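Local coordinates for protein-glutamine gamma-glutamyltransferase 2 (PDB 1G0D), which catalyses the formation of covalent bonds between peptide-bound glutamine and primary amines such as protein lysines, in a reaction thought to depend on calcium, at residues S41-C46 with E92-L97; Y240-A245 with V267-C272; M339-L344 with C368-V373; D489-V494 with K539-L544. All blocks are in the same frame, centred on the assembly; numbering follows the deposited sequence.

The four contacts follow one another along the chain, each closing before the next opens, and no two of them touch. Contact 1 pairs two strands of the N-terminal β-sandwich, contacts 2 and 3 belong to the catalytic core, and contact 4 pairs strands in the first of the two C-terminal β-barrels. Contacts 1 and 4 lie on opposite sides of the chain's centre, their centres about 76 Å apart, which reflects the elongated chain. Between them sit contacts 2 and 3, with centres about 31 Å apart: 267-272 ends on the active-site cysteine C272, while 368-372 is an outermost strand of the sheet carrying H332 and D355.

Contact 1 (S41-C46 with E92-L97); sequences SITLQC and EILLTL
The central pair of strands in one sheet of the N-terminal β-sandwich is joined here, S41-C46 running antiparallel to E92-L97 with segment axes 4.4 Å apart at their closest. Two hydrogen-bonded pairs, I42 with L95 and L44 with I93, hold the strands together. I42 N reaches L95 O at 3.0 Å and L95 N returns to I42 O, both nearly straight (170° and 172°), whereas the two bonds between L44 and I93 are more bent. On the face carrying I42, L44, I93 and L95 the contact is hydrocarbon: L44 CG rests 3.7 Å from L95 CD2, and the CB atoms of L44 and I93 stand 4.0 Å apart. C46 SG extends this patch toward I93 CD1. The other face is mixed. There S41 OG and T96 OG1 share a hydrogen bond of 3.3 Å, and one methyl of L94, CD2, slips between S41 CB and T43 CG2 at 3.7 Å from each. CG of E92 is tucked between its own backbone N and carbonyl carbon (chi1 48°), from where the chain runs out to bring OE1 to 3.8 Å from T43 CG2. Outward, strands 8-12 and 83-88 complete the sheet, bonding through T43 and L94 to N12 and Q87, while L56 of strand 55-62, in the facing sheet, packs on L44, I93 and L95.

Contact 2 (Y240-A245 with V267-C272); sequences YTDGVA and VKYGQC
Y269 lays its ring against the Y240-A245 loop, with the loop's backbone lining one rim. D242 N donates to Y269 OH (3.0 Å, 151°), and Y240 O lies in the ring plane, 3.3 Å from Y269 CE2. Y240 CB packs against Y269 CE2 at 3.6 Å, out of the ring plane. Next to the ring, the backbones exchange two bonds: V244 N to K268 O at 2.6 Å, and Y269 N to V244 O at 2.9 Å. The K268-Y269 peptide is cis, and K268 CB sits over the centre of the Y269 ring, 3.4 Å above its plane. With an alanine in place of Y269, D242 N would probably be left without its acceptor, and Y240 CB and K268 CB without the ring they pack on. Farther along, Q271 NE2 gives a hydrogen bond to Y240 OH (3.2 Å), which lies in the amide plane; the ring and amide planes are 57° apart. Y240 OH also pairs with E555. Q271 is the N-cap residue of helix 272-286, which starts at the active-site C272, whose N is weakly bonded to Y515 OH. Shared between Y240 OH and R235 O, the Q271 amide nitrogen has two acceptors, consistent with a fixed amide orientation in the residue just before the nucleophile.

Contact 3 (M339-L344 with C368-V373); sequences MSREDL and CGPCPV
R341, P370 and P372 carry this buried contact, in which a type I β turn, R341 to L344, leans on strand 368-372 at the outermost position of the antiparallel sheet that bears H332 and D355 of the catalytic triad. The R341 chain is bent at chi2 and chi3 (-60° and -62°), folding back so that its guanidinium lies between the turn and the strand. D343 of the same turn holds it side-on: R341 NE bonds D343 OD1 at 2.8 Å and R341 NH1 bonds D343 OD2 at 2.7 Å, each carboxylate oxygen using its syn lone pair. OD2 lies close to the guanidinium plane, while OD1 is tilted from it.

The faces of the group are also occupied. L344 CD1 stands 3.6 Å above its centre, and P370 CG approaches the opposite face off toward the rim. Toward the strand, R341 NH2 makes a weak, strongly bent hydrogen bond to P370 O (2.9 Å, 128°). R341 NH2 also passes 3.6 Å from P372 CD, the arginine side chain crossing the P372 ring at about a right angle.

Outside partners complete the polar network. NH2 also bonds Q352 of strand 350-355, NH1 bonds K384 O, and the K384 amine forms a salt bridge with D343 OD2. The D343 carboxylate probably offsets the buried charge, and bonds from NE, NH1 and NH2 fix the rotation of the group. P370 follows a cis peptide bond, and P372 occupies the N-cap position, right before helix 373-378. There the hydrocarbon part of the contact closes, with L344 CD1 3.5 Å from P372 CG.

Contact 4 (D489-V494 with K539-L544); sequences DVIVEV and KEVMRL
V490 and V492 pair with M542 and E540 as antiparallel hydrogen-bonded pairs in a three-stranded sheet of the first C-terminal β-barrel, strand 488-496 lying between strands 473-479 and 536-544. The V492-E540 pair is the straighter: V492 N reaches E540 O at 2.8 Å (173°), and E540 N reaches V492 O at 3.0 Å. The two bonds joining V490 and M542 are 3.1 Å each and more bent.

The face carrying V490, V492 and M542 is buried, covered by M508 and A510 of strand 502-513 and A563 of strand 558-566. V490 CG2 meets L544 CD2 at 4.1 Å, and M542 bends at its last torsion so that CE comes toward V492 CG2. E540, also on this face, sends its carboxylate to K526 in a salt bridge.

The other face, with D489, I491, E493, K539, V541 and R543, is more solvent-facing: K539, V541 and R543 are exposed, though E493 is buried. V541 CG1 lies 3.5 Å from D489 CB. I491 CG2 rests against K539 CB, and the K539 chain runs alongside E493. E493 OE1 and K539 NZ are 4.2 Å apart, beyond a salt bridge; E493 OE2 bridges K495 and K478, a probable GTP-binding residue. Near the far end, R543 reaches D489 with an extended chain. With an alanine in place of D489, the guanidinium, whose pair with D487 is long and weak, is likely to be freer to turn. As it stands, R543 NH1 meets D489 OD2 at 2.7 Å from above the carboxylate plane, the two planar groups 67° apart.

Contact 1 (S41-C46 with E92-L97)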
loop_
_atom_site.group_PDB
_atom_site.type_symbol
_atom_site.label_atom_id
_atom_site.label_comp_id
_atom_site.label_asym_id
_atom_site.label_seq_id
_atom_site.Cartn_x
_atom_site.Cartn_y
_atom_site.Cartn_z
ATOM N N SER A 41 -14.655 -2.109 -30.982
ATOM C CA SER A 41 -15.506 -2.609 -32.073
ATOM C C SER A 41 -16.069 -3.998 -31.856
ATOM O O SER A 41 -15.339 -4.936 -31.572
ATOM C CB SER A 41 -14.740 -2.629 -33.380
ATOM O OG SER A 41 -14.119 -1.396 -33.594
ATOM N N ILE A 42 -17.373 -4.119 -32.037
ATOM C CA ILE A 42 -18.065 -5.378 -31.848
ATOM C C ILE A 42 -18.831 -5.617 -33.131
ATOM O O ILE A 42 -18.956 -4.702 -33.934
ATOM C CB ILE A 42 -19.035 -5.274 -30.617
ATOM C CG1 ILE A 42 -20.157 -4.266 -30.895
ATOM C CG2 ILE A 42 -18.237 -4.791 -29.345
ATOM C CD1 ILE A 42 -21.406 -4.442 -30.016
ATOM N N THR A 43 -19.338 -6.821 -33.348
ATOM C CA THR A 43 -20.090 -7.093 -34.573
ATOM C C THR A 43 -21.466 -7.694 -34.329
ATOM O O THR A 43 -21.682 -8.375 -33.346
ATOM C CB THR A 43 -19.368 -8.078 -35.469
ATOM O OG1 THR A 43 -18.779 -9.112 -34.662
ATOM C CG2 THR A 43 -18.317 -7.368 -36.274
ATOM N N LEU A 44 -22.381 -7.428 -35.242
ATOM C CA LEU A 44 -23.727 -7.958 -35.196
ATOM C C LEU A 44 -23.749 -8.960 -36.329
ATOM O O LEU A 44 -23.722 -8.533 -37.491
ATOM C CB LEU A 44 -24.744 -6.913 -35.605
ATOM C CG LEU A 44 -25.420 -5.907 -34.723
ATOM C CD1 LEU A 44 -26.816 -5.678 -35.238
ATOM C CD2 LEU A 44 -25.429 -6.402 -33.326
ATOM N N GLN A 45 -23.777 -10.264 -36.041
ATOM C CA GLN A 45 -23.874 -11.242 -37.132
ATOM C C GLN A 45 -25.339 -11.341 -37.514
ATOM O O GLN A 45 -26.170 -11.737 -36.709
ATOM C CB GLN A 45 -23.374 -12.614 -36.720
ATOM C CG GLN A 45 -22.718 -13.332 -37.875
ATOM C CD GLN A 45 -23.240 -14.750 -38.067
ATOM O OE1 GLN A 45 -22.849 -15.663 -37.331
ATOM N NE2 GLN A 45 -24.127 -14.949 -39.065
ATOM N N CYS A 46 -25.653 -10.956 -38.741
ATOM C CA CYS A 46 -27.023 -10.979 -39.230
ATOM C C CYS A 46 -27.375 -12.176 -40.133
ATOM O O CYS A 46 -26.507 -12.832 -40.720
ATOM C CB CYS A 46 -27.331 -9.662 -39.936
ATOM S SG CYS A 46 -27.208 -8.223 -38.839
ATOM N N GLU A 92 -22.278 -9.317 -41.531
ATOM C CA GLU A 92 -22.322 -8.737 -40.192
ATOM C C GLU A 92 -22.155 -7.198 -40.184
ATOM O O GLU A 92 -21.670 -6.603 -41.139
ATOM C CB GLU A 92 -21.279 -9.403 -39.307
ATOM C CG GLU A 92 -19.900 -9.525 -39.870
ATOM C CD GLU A 92 -19.164 -10.736 -39.299
ATOM O OE1 GLU A 92 -18.475 -10.625 -38.264
ATOM O OE2 GLU A 92 -19.277 -11.821 -39.894
ATOM N N ILE A 93 -22.611 -6.545 -39.125
ATOM C CA ILE A 93 -22.476 -5.092 -39.031
ATOM C C ILE A 93 -21.414 -4.766 -37.950
ATOM O O ILE A 93 -21.526 -5.200 -36.811
ATOM C CB ILE A 93 -23.819 -4.434 -38.646
ATOM C CG1 ILE A 93 -24.861 -4.744 -39.689
ATOM C CG2 ILE A 93 -23.689 -2.938 -38.600
ATOM C CD1 ILE A 93 -26.232 -4.169 -39.363
ATOM N N LEU A 94 -20.384 -4.019 -38.345
ATOM C CA LEU A 94 -19.285 -3.608 -37.462
ATOM C C LEU A 94 -19.730 -2.339 -36.750
ATOM O O LEU A 94 -19.983 -1.310 -37.384
ATOM C CB LEU A 94 -18.029 -3.314 -38.279
ATOM C CG LEU A 94 -16.604 -3.627 -37.763
ATOM C CD1 LEU A 94 -15.906 -2.311 -37.888
ATOM C CD2 LEU A 94 -16.466 -4.173 -36.319
ATOM N N LEU A 95 -19.802 -2.410 -35.426
ATOM C CA LEU A 95 -20.250 -1.292 -34.634
ATOM C C LEU A 95 -19.089 -0.834 -33.783
ATOM O O LEU A 95 -18.650 -1.560 -32.913
ATOM C CB LEU A 95 -21.381 -1.758 -33.733
ATOM C CG LEU A 95 -22.891 -1.532 -33.931
ATOM C CD1 LEU A 95 -23.302 -0.951 -35.300
ATOM C CD2 LEU A 95 -23.523 -2.870 -33.702
ATOM N N THR A 96 -18.567 0.356 -34.043
ATOM C CA THR A 96 -17.463 0.881 -33.244
ATOM C C THR A 96 -18.035 1.851 -32.230
ATOM O O THR A 96 -18.547 2.897 -32.613
ATOM C CB THR A 96 -16.476 1.632 -34.102
ATOM O OG1 THR A 96 -16.024 0.770 -35.147
ATOM C CG2 THR A 96 -15.305 2.080 -33.268
ATOM N N LEU A 97 -17.960 1.500 -30.949
ATOM C CA LEU A 97 -18.490 2.353 -29.889
ATOM C C LEU A 97 -17.393 3.287 -29.457
ATOM O O LEU A 97 -16.255 2.865 -29.243
ATOM C CB LEU A 97 -18.933 1.539 -28.668
ATOM C CG LEU A 97 -20.238 0.739 -28.489
ATOM C CD1 LEU A 97 -21.227 1.656 -27.880
ATOM C CD2 LEU A 97 -20.758 0.151 -29.784
#

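Contact 2 (Y240-A245 with V267-C272)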
loop_
_atom_site.group_PDB
_atom_site.type_symbol
_atom_site.label_atom_id
_atom_site.label_comp_id
_atom_site.label_asym_id
_atom_site.label_seq_id
_atom_site.Cartn_x
_atom_site.Cartn_y
_atom_site.Cartn_z
ATOM N N TYR A 240 -3.465 -11.881 17.776
ATOM C CA TYR A 240 -4.349 -11.762 16.617
ATOM C C TYR A 240 -5.264 -12.943 16.640
ATOM O O TYR A 240 -5.424 -13.656 15.647
ATOM C CB TYR A 240 -3.521 -11.780 15.338
ATOM C CG TYR A 240 -2.481 -10.691 15.293
ATOM C CD1 TYR A 240 -2.841 -9.351 15.113
ATOM C CD2 TYR A 240 -1.149 -10.985 15.494
ATOM C CE1 TYR A 240 -1.886 -8.344 15.144
ATOM C CE2 TYR A 240 -0.191 -9.991 15.527
ATOM C CZ TYR A 240 -0.562 -8.682 15.355
ATOM O OH TYR A 240 0.416 -7.718 15.406
ATOM N N THR A 241 -5.899 -13.111 17.789
ATOM C CA THR A 241 -6.726 -14.265 18.036
ATOM C C THR A 241 -7.578 -14.893 16.956
ATOM O O THR A 241 -7.366 -16.074 16.629
ATOM C CB THR A 241 -7.570 -14.074 19.304
ATOM O OG1 THR A 241 -8.259 -12.828 19.248
ATOM C CG2 THR A 241 -6.663 -14.084 20.514
ATOM N N ASP A 242 -8.516 -14.182 16.362
ATOM C CA ASP A 242 -9.312 -14.932 15.404
ATOM C C ASP A 242 -9.149 -14.550 13.960
ATOM O O ASP A 242 -10.127 -14.294 13.260
ATOM C CB ASP A 242 -10.774 -14.863 15.815
ATOM C CG ASP A 242 -10.958 -15.071 17.309
ATOM O OD1 ASP A 242 -10.810 -16.238 17.770
ATOM O OD2 ASP A 242 -11.240 -14.065 18.016
ATOM N N GLY A 243 -7.905 -14.536 13.510
ATOM C CA GLY A 243 -7.638 -14.145 12.145
ATOM C C GLY A 243 -6.193 -14.309 11.779
ATOM O O GLY A 243 -5.448 -14.915 12.528
ATOM N N VAL A 244 -5.792 -13.794 10.618
ATOM C CA VAL A 244 -4.411 -13.906 10.195
ATOM C C VAL A 244 -3.640 -12.701 10.666
ATOM O O VAL A 244 -4.120 -11.588 10.585
ATOM C CB VAL A 244 -4.300 -13.979 8.661
ATOM C CG1 VAL A 244 -2.847 -14.045 8.282
ATOM C CG2 VAL A 244 -5.035 -15.209 8.118
ATOM N N ALA A 245 -2.448 -12.904 11.190
ATOM C CA ALA A 245 -1.672 -11.766 11.622
ATOM C C ALA A 245 -1.261 -10.976 10.385
ATOM O O ALA A 245 -0.909 -11.559 9.348
ATOM C CB ALA A 245 -0.451 -12.231 12.363
ATOM N N VAL A 267 -11.825 -8.504 6.830
ATOM C CA VAL A 267 -10.882 -9.596 7.010
ATOM C C VAL A 267 -9.982 -9.332 8.187
ATOM O O VAL A 267 -9.505 -8.212 8.340
ATOM C CB VAL A 267 -10.042 -9.745 5.750
ATOM C CG1 VAL A 267 -9.014 -10.837 5.914
ATOM C CG2 VAL A 267 -10.961 -10.012 4.565
ATOM N N LYS A 268 -9.768 -10.341 9.031
ATOM C CA LYS A 268 -8.874 -10.186 10.185
ATOM C C LYS A 268 -7.474 -10.745 9.907
ATOM O O LYS A 268 -7.338 -11.942 9.675
ATOM C CB LYS A 268 -9.445 -10.928 11.379
ATOM C CG LYS A 268 -10.774 -10.405 11.881
ATOM C CD LYS A 268 -11.053 -10.943 13.275
ATOM C CE LYS A 268 -12.507 -10.938 13.589
ATOM N NZ LYS A 268 -13.227 -11.562 12.457
ATOM N N TYR A 269 -6.421 -9.930 9.969
ATOM C CA TYR A 269 -6.461 -8.508 10.343
ATOM C C TYR A 269 -5.496 -7.767 9.423
ATOM O O TYR A 269 -4.828 -8.359 8.611
ATOM C CB TYR A 269 -5.955 -8.311 11.793
ATOM C CG TYR A 269 -6.726 -9.043 12.900
ATOM C CD1 TYR A 269 -7.921 -8.530 13.446
ATOM C CD2 TYR A 269 -6.244 -10.236 13.412
ATOM C CE1 TYR A 269 -8.601 -9.220 14.483
ATOM C CE2 TYR A 269 -6.905 -10.922 14.431
ATOM C CZ TYR A 269 -8.078 -10.433 14.972
ATOM O OH TYR A 269 -8.704 -11.204 15.964
ATOM N N GLY A 270 -5.386 -6.469 9.584
ATOM C CA GLY A 270 -4.441 -5.755 8.764
ATOM C C GLY A 270 -3.754 -4.657 9.563
ATOM O O GLY A 270 -4.183 -4.293 10.667
ATOM N N GLN A 271 -2.650 -4.161 9.011
ATOM C CA GLN A 271 -1.905 -3.048 9.594
ATOM C C GLN A 271 -1.607 -2.061 8.445
ATOM O O GLN A 271 -1.814 -2.413 7.285
ATOM C CB GLN A 271 -0.645 -3.558 10.284
ATOM C CG GLN A 271 -0.917 -3.760 11.754
ATOM C CD GLN A 271 -0.012 -4.775 12.431
ATOM O OE1 GLN A 271 1.109 -5.078 11.971
ATOM N NE2 GLN A 271 -0.498 -5.306 13.549
ATOM N N CYS A 272 -1.119 -0.852 8.741
ATOM C CA CYS A 272 -0.918 0.144 7.693
ATOM C C CYS A 272 -0.370 -0.264 6.330
ATOM O O CYS A 272 -1.000 0.076 5.330
ATOM C CB CYS A 272 -0.183 1.375 8.227
ATOM S SG CYS A 272 1.537 1.227 8.399
#

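Contact 3 (M339-L344 with C368-V373)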
loop_
_atom_site.group_PDB
_atom_site.type_symbol
_atom_site.label_atom_id
_atom_site.label_comp_id
_atom_site.label_asym_id
_atom_site.label_seq_id
_atom_site.Cartn_x
_atom_site.Cartn_y
_atom_site.Cartn_z
ATOM N N MET A 339 -3.664 11.649 -10.726
ATOM C CA MET A 339 -4.899 12.189 -11.278
ATOM C C MET A 339 -4.824 13.719 -11.246
ATOM O O MET A 339 -4.057 14.294 -10.473
ATOM C CB MET A 339 -6.079 11.744 -10.447
ATOM C CG MET A 339 -6.155 12.377 -9.064
ATOM S SD MET A 339 -7.390 11.492 -8.095
ATOM C CE MET A 339 -6.548 10.096 -7.692
ATOM N N SER A 340 -5.591 14.369 -12.108
ATOM C CA SER A 340 -5.642 15.805 -12.125
ATOM C C SER A 340 -6.772 16.231 -11.172
ATOM O O SER A 340 -7.810 15.558 -11.047
ATOM C CB SER A 340 -5.909 16.285 -13.538
ATOM O OG SER A 340 -7.262 16.096 -13.867
ATOM N N ARG A 341 -6.571 17.357 -10.504
ATOM C CA ARG A 341 -7.540 17.837 -9.524
ATOM C C ARG A 341 -8.307 19.033 -10.011
ATOM O O ARG A 341 -8.022 20.174 -9.650
ATOM C CB ARG A 341 -6.846 18.199 -8.198
ATOM C CG ARG A 341 -6.193 17.042 -7.496
ATOM C CD ARG A 341 -7.197 15.951 -7.133
ATOM N NE ARG A 341 -8.240 16.387 -6.207
ATOM C CZ ARG A 341 -8.090 16.508 -4.888
ATOM N NH1 ARG A 341 -9.106 16.911 -4.134
ATOM N NH2 ARG A 341 -6.928 16.240 -4.328
ATOM N N GLU A 342 -9.299 18.772 -10.833
ATOM C CA GLU A 342 -10.102 19.846 -11.336
ATOM C C GLU A 342 -10.967 20.441 -10.229
ATOM O O GLU A 342 -11.550 21.512 -10.380
ATOM C CB GLU A 342 -10.934 19.314 -12.477
ATOM C CG GLU A 342 -10.075 18.885 -13.623
ATOM C CD GLU A 342 -10.832 18.875 -14.927
ATOM O OE1 GLU A 342 -10.297 18.297 -15.900
ATOM O OE2 GLU A 342 -11.958 19.432 -14.978
ATOM N N ASP A 343 -11.044 19.756 -9.097
ATOM C CA ASP A 343 -11.837 20.268 -7.986
ATOM C C ASP A 343 -11.085 21.294 -7.122
ATOM O O ASP A 343 -11.635 21.789 -6.147
ATOM C CB ASP A 343 -12.329 19.104 -7.108
ATOM C CG ASP A 343 -11.198 18.288 -6.506
ATOM O OD1 ASP A 343 -10.192 18.061 -7.199
ATOM O OD2 ASP A 343 -11.324 17.864 -5.337
ATOM N N LEU A 344 -9.847 21.616 -7.480
ATOM C CA LEU A 344 -9.054 22.554 -6.705
ATOM C C LEU A 344 -8.285 23.518 -7.599
ATOM O O LEU A 344 -8.181 23.329 -8.805
ATOM C CB LEU A 344 -8.014 21.831 -5.835
ATOM C CG LEU A 344 -8.126 20.418 -5.267
ATOM C CD1 LEU A 344 -6.737 19.909 -4.887
ATOM C CD2 LEU A 344 -9.041 20.407 -4.071
ATOM N N CYS A 368 -7.478 9.284 5.046
ATOM C CA CYS A 368 -6.911 10.532 4.505
ATOM C C CYS A 368 -6.813 10.646 2.977
ATOM O O CYS A 368 -6.536 9.669 2.286
ATOM C CB CYS A 368 -5.524 10.772 5.095
ATOM S SG CYS A 368 -5.627 11.578 6.715
ATOM N N GLY A 369 -7.038 11.861 2.469
ATOM C CA GLY A 369 -6.935 12.114 1.050
ATOM C C GLY A 369 -8.166 11.841 0.218
ATOM O O GLY A 369 -9.168 11.403 0.742
ATOM N N PRO A 370 -8.094 12.028 -1.110
ATOM C CA PRO A 370 -6.909 12.441 -1.870
ATOM C C PRO A 370 -6.374 13.831 -1.625
ATOM O O PRO A 370 -7.074 14.817 -1.819
ATOM C CB PRO A 370 -7.341 12.255 -3.316
ATOM C CG PRO A 370 -8.742 12.443 -3.277
ATOM C CD PRO A 370 -9.242 11.855 -1.996
ATOM N N CYS A 371 -5.104 13.894 -1.226
ATOM C CA CYS A 371 -4.416 15.155 -0.944
ATOM C C CYS A 371 -3.207 15.386 -1.864
ATOM O O CYS A 371 -2.299 14.575 -1.924
ATOM C CB CYS A 371 -3.929 15.185 0.524
ATOM S SG CYS A 371 -2.998 16.685 0.882
ATOM N N PRO A 372 -3.169 16.523 -2.569
ATOM C CA PRO A 372 -2.033 16.775 -3.443
ATOM C C PRO A 372 -0.715 16.686 -2.721
ATOM O O PRO A 372 -0.514 17.383 -1.746
ATOM C CB PRO A 372 -2.282 18.194 -3.923
ATOM C CG PRO A 372 -3.780 18.328 -3.900
ATOM C CD PRO A 372 -4.140 17.632 -2.624
ATOM N N VAL A 373 0.190 15.841 -3.177
ATOM C CA VAL A 373 1.508 15.798 -2.560
ATOM C C VAL A 373 2.183 17.195 -2.705
ATOM O O VAL A 373 3.082 17.556 -1.943
ATOM C CB VAL A 373 2.403 14.780 -3.257
ATOM C CG1 VAL A 373 3.784 14.824 -2.672
ATOM C CG2 VAL A 373 1.807 13.424 -3.143
#

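Contact 4 (D489-V494 with K539-L544)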
loop_
_atom_site.group_PDB
_atom_site.type_symbol
_atom_site.label_atom_id
_atom_site.label_comp_id
_atom_site.label_asym_id
_atom_site.label_seq_id
_atom_site.Cartn_x
_atom_site.Cartn_y
_atom_site.Cartn_z
ATOM N N ASP A 489 25.763 -7.287 21.340
ATOM C CA ASP A 489 26.141 -6.059 21.990
ATOM C C ASP A 489 25.712 -4.904 21.117
ATOM O O ASP A 489 25.642 -5.036 19.886
ATOM C CB ASP A 489 27.652 -5.969 22.175
ATOM C CG ASP A 489 28.246 -7.215 22.791
ATOM O OD1 ASP A 489 29.439 -7.478 22.521
ATOM O OD2 ASP A 489 27.535 -7.927 23.536
ATOM N N VAL A 490 25.406 -3.784 21.769
ATOM C CA VAL A 490 25.025 -2.536 21.115
ATOM C C VAL A 490 25.939 -1.497 21.749
ATOM O O VAL A 490 25.941 -1.349 22.963
ATOM C CB VAL A 490 23.561 -2.109 21.461
ATOM C CG1 VAL A 490 23.307 -0.727 20.935
ATOM C CG2 VAL A 490 22.561 -3.089 20.875
ATOM N N ILE A 491 26.723 -0.777 20.962
ATOM C CA ILE A 491 27.562 0.242 21.569
ATOM C C ILE A 491 26.888 1.600 21.591
ATOM O O ILE A 491 26.174 1.973 20.654
ATOM C CB ILE A 491 28.890 0.395 20.847
ATOM C CG1 ILE A 491 29.608 -0.927 20.860
ATOM C CG2 ILE A 491 29.749 1.419 21.530
ATOM C CD1 ILE A 491 29.360 -1.637 19.608
ATOM N N VAL A 492 27.093 2.313 22.694
ATOM C CA VAL A 492 26.577 3.657 22.882
ATOM C C VAL A 492 27.867 4.459 23.005
ATOM O O VAL A 492 28.589 4.318 23.981
ATOM C CB VAL A 492 25.748 3.774 24.205
ATOM C CG1 VAL A 492 25.317 5.212 24.440
ATOM C CG2 VAL A 492 24.516 2.898 24.113
ATOM N N GLU A 493 28.175 5.284 22.004
ATOM C CA GLU A 493 29.393 6.044 22.045
ATOM C C GLU A 493 29.166 7.519 22.229
ATOM O O GLU A 493 28.369 8.129 21.538
ATOM C CB GLU A 493 30.183 5.794 20.773
ATOM C CG GLU A 493 31.288 6.799 20.536
ATOM C CD GLU A 493 32.119 6.489 19.304
ATOM O OE1 GLU A 493 33.194 5.862 19.459
ATOM O OE2 GLU A 493 31.697 6.882 18.186
ATOM N N VAL A 494 29.881 8.087 23.192
ATOM C CA VAL A 494 29.823 9.509 23.507
ATOM C C VAL A 494 31.102 10.118 22.940
ATOM O O VAL A 494 32.185 9.728 23.338
ATOM C CB VAL A 494 29.831 9.730 25.042
ATOM C CG1 VAL A 494 29.719 11.203 25.323
ATOM C CG2 VAL A 494 28.715 8.919 25.721
ATOM N N LYS A 539 33.224 4.593 24.716
ATOM C CA LYS A 539 32.295 3.597 24.208
ATOM C C LYS A 539 31.820 2.630 25.289
ATOM O O LYS A 539 32.621 1.924 25.895
ATOM C CB LYS A 539 32.937 2.784 23.094
ATOM C CG LYS A 539 33.246 3.565 21.832
ATOM C CD LYS A 539 33.430 2.592 20.668
ATOM C CE LYS A 539 34.379 3.119 19.592
ATOM N NZ LYS A 539 34.772 2.050 18.611
ATOM N N GLU A 540 30.510 2.601 25.524
ATOM C CA GLU A 540 29.918 1.700 26.502
ATOM C C GLU A 540 29.107 0.674 25.745
ATOM O O GLU A 540 28.554 0.960 24.683
ATOM C CB GLU A 540 28.999 2.450 27.462
ATOM C CG GLU A 540 29.671 2.866 28.752
ATOM C CD GLU A 540 29.605 1.796 29.815
ATOM O OE1 GLU A 540 30.541 0.974 29.868
ATOM O OE2 GLU A 540 28.622 1.778 30.589
ATOM N N VAL A 541 29.051 -0.529 26.289
ATOM C CA VAL A 541 28.317 -1.618 25.673
ATOM C C VAL A 541 27.135 -2.120 26.510
ATOM O O VAL A 541 27.147 -2.103 27.747
ATOM C CB VAL A 541 29.269 -2.806 25.395
ATOM C CG1 VAL A 541 28.484 -4.004 24.923
ATOM C CG2 VAL A 541 30.302 -2.399 24.366
ATOM N N MET A 542 26.091 -2.549 25.816
ATOM C CA MET A 542 24.926 -3.088 26.475
ATOM C C MET A 542 24.692 -4.411 25.808
ATOM O O MET A 542 24.485 -4.464 24.609
ATOM C CB MET A 542 23.733 -2.172 26.257
ATOM C CG MET A 542 22.411 -2.700 26.806
ATOM S SD MET A 542 21.135 -1.402 26.784
ATOM C CE MET A 542 22.085 -0.001 26.076
ATOM N N ARG A 543 24.738 -5.489 26.571
ATOM C CA ARG A 543 24.527 -6.783 25.967
ATOM C C ARG A 543 23.132 -7.272 26.167
ATOM O O ARG A 543 22.713 -7.519 27.296
ATOM C CB ARG A 543 25.491 -7.813 26.529
ATOM C CG ARG A 543 25.299 -9.202 25.947
ATOM C CD ARG A 543 26.595 -9.994 25.983
ATOM N NE ARG A 543 26.445 -11.287 25.330
ATOM C CZ ARG A 543 26.832 -11.546 24.081
ATOM N NH1 ARG A 543 27.396 -10.597 23.341
ATOM N NH2 ARG A 543 26.663 -12.763 23.574
ATOM N N LEU A 544 22.410 -7.390 25.057
ATOM C CA LEU A 544 21.043 -7.885 25.064
ATOM C C LEU A 544 21.131 -9.395 24.798
ATOM O O LEU A 544 21.953 -9.819 23.979
ATOM C CB LEU A 544 20.247 -7.170 23.976
ATOM C CG LEU A 544 19.680 -5.779 24.270
ATOM C CD1 LEU A 544 19.054 -5.721 25.638
ATOM C CD2 LEU A 544 20.774 -4.786 24.172
#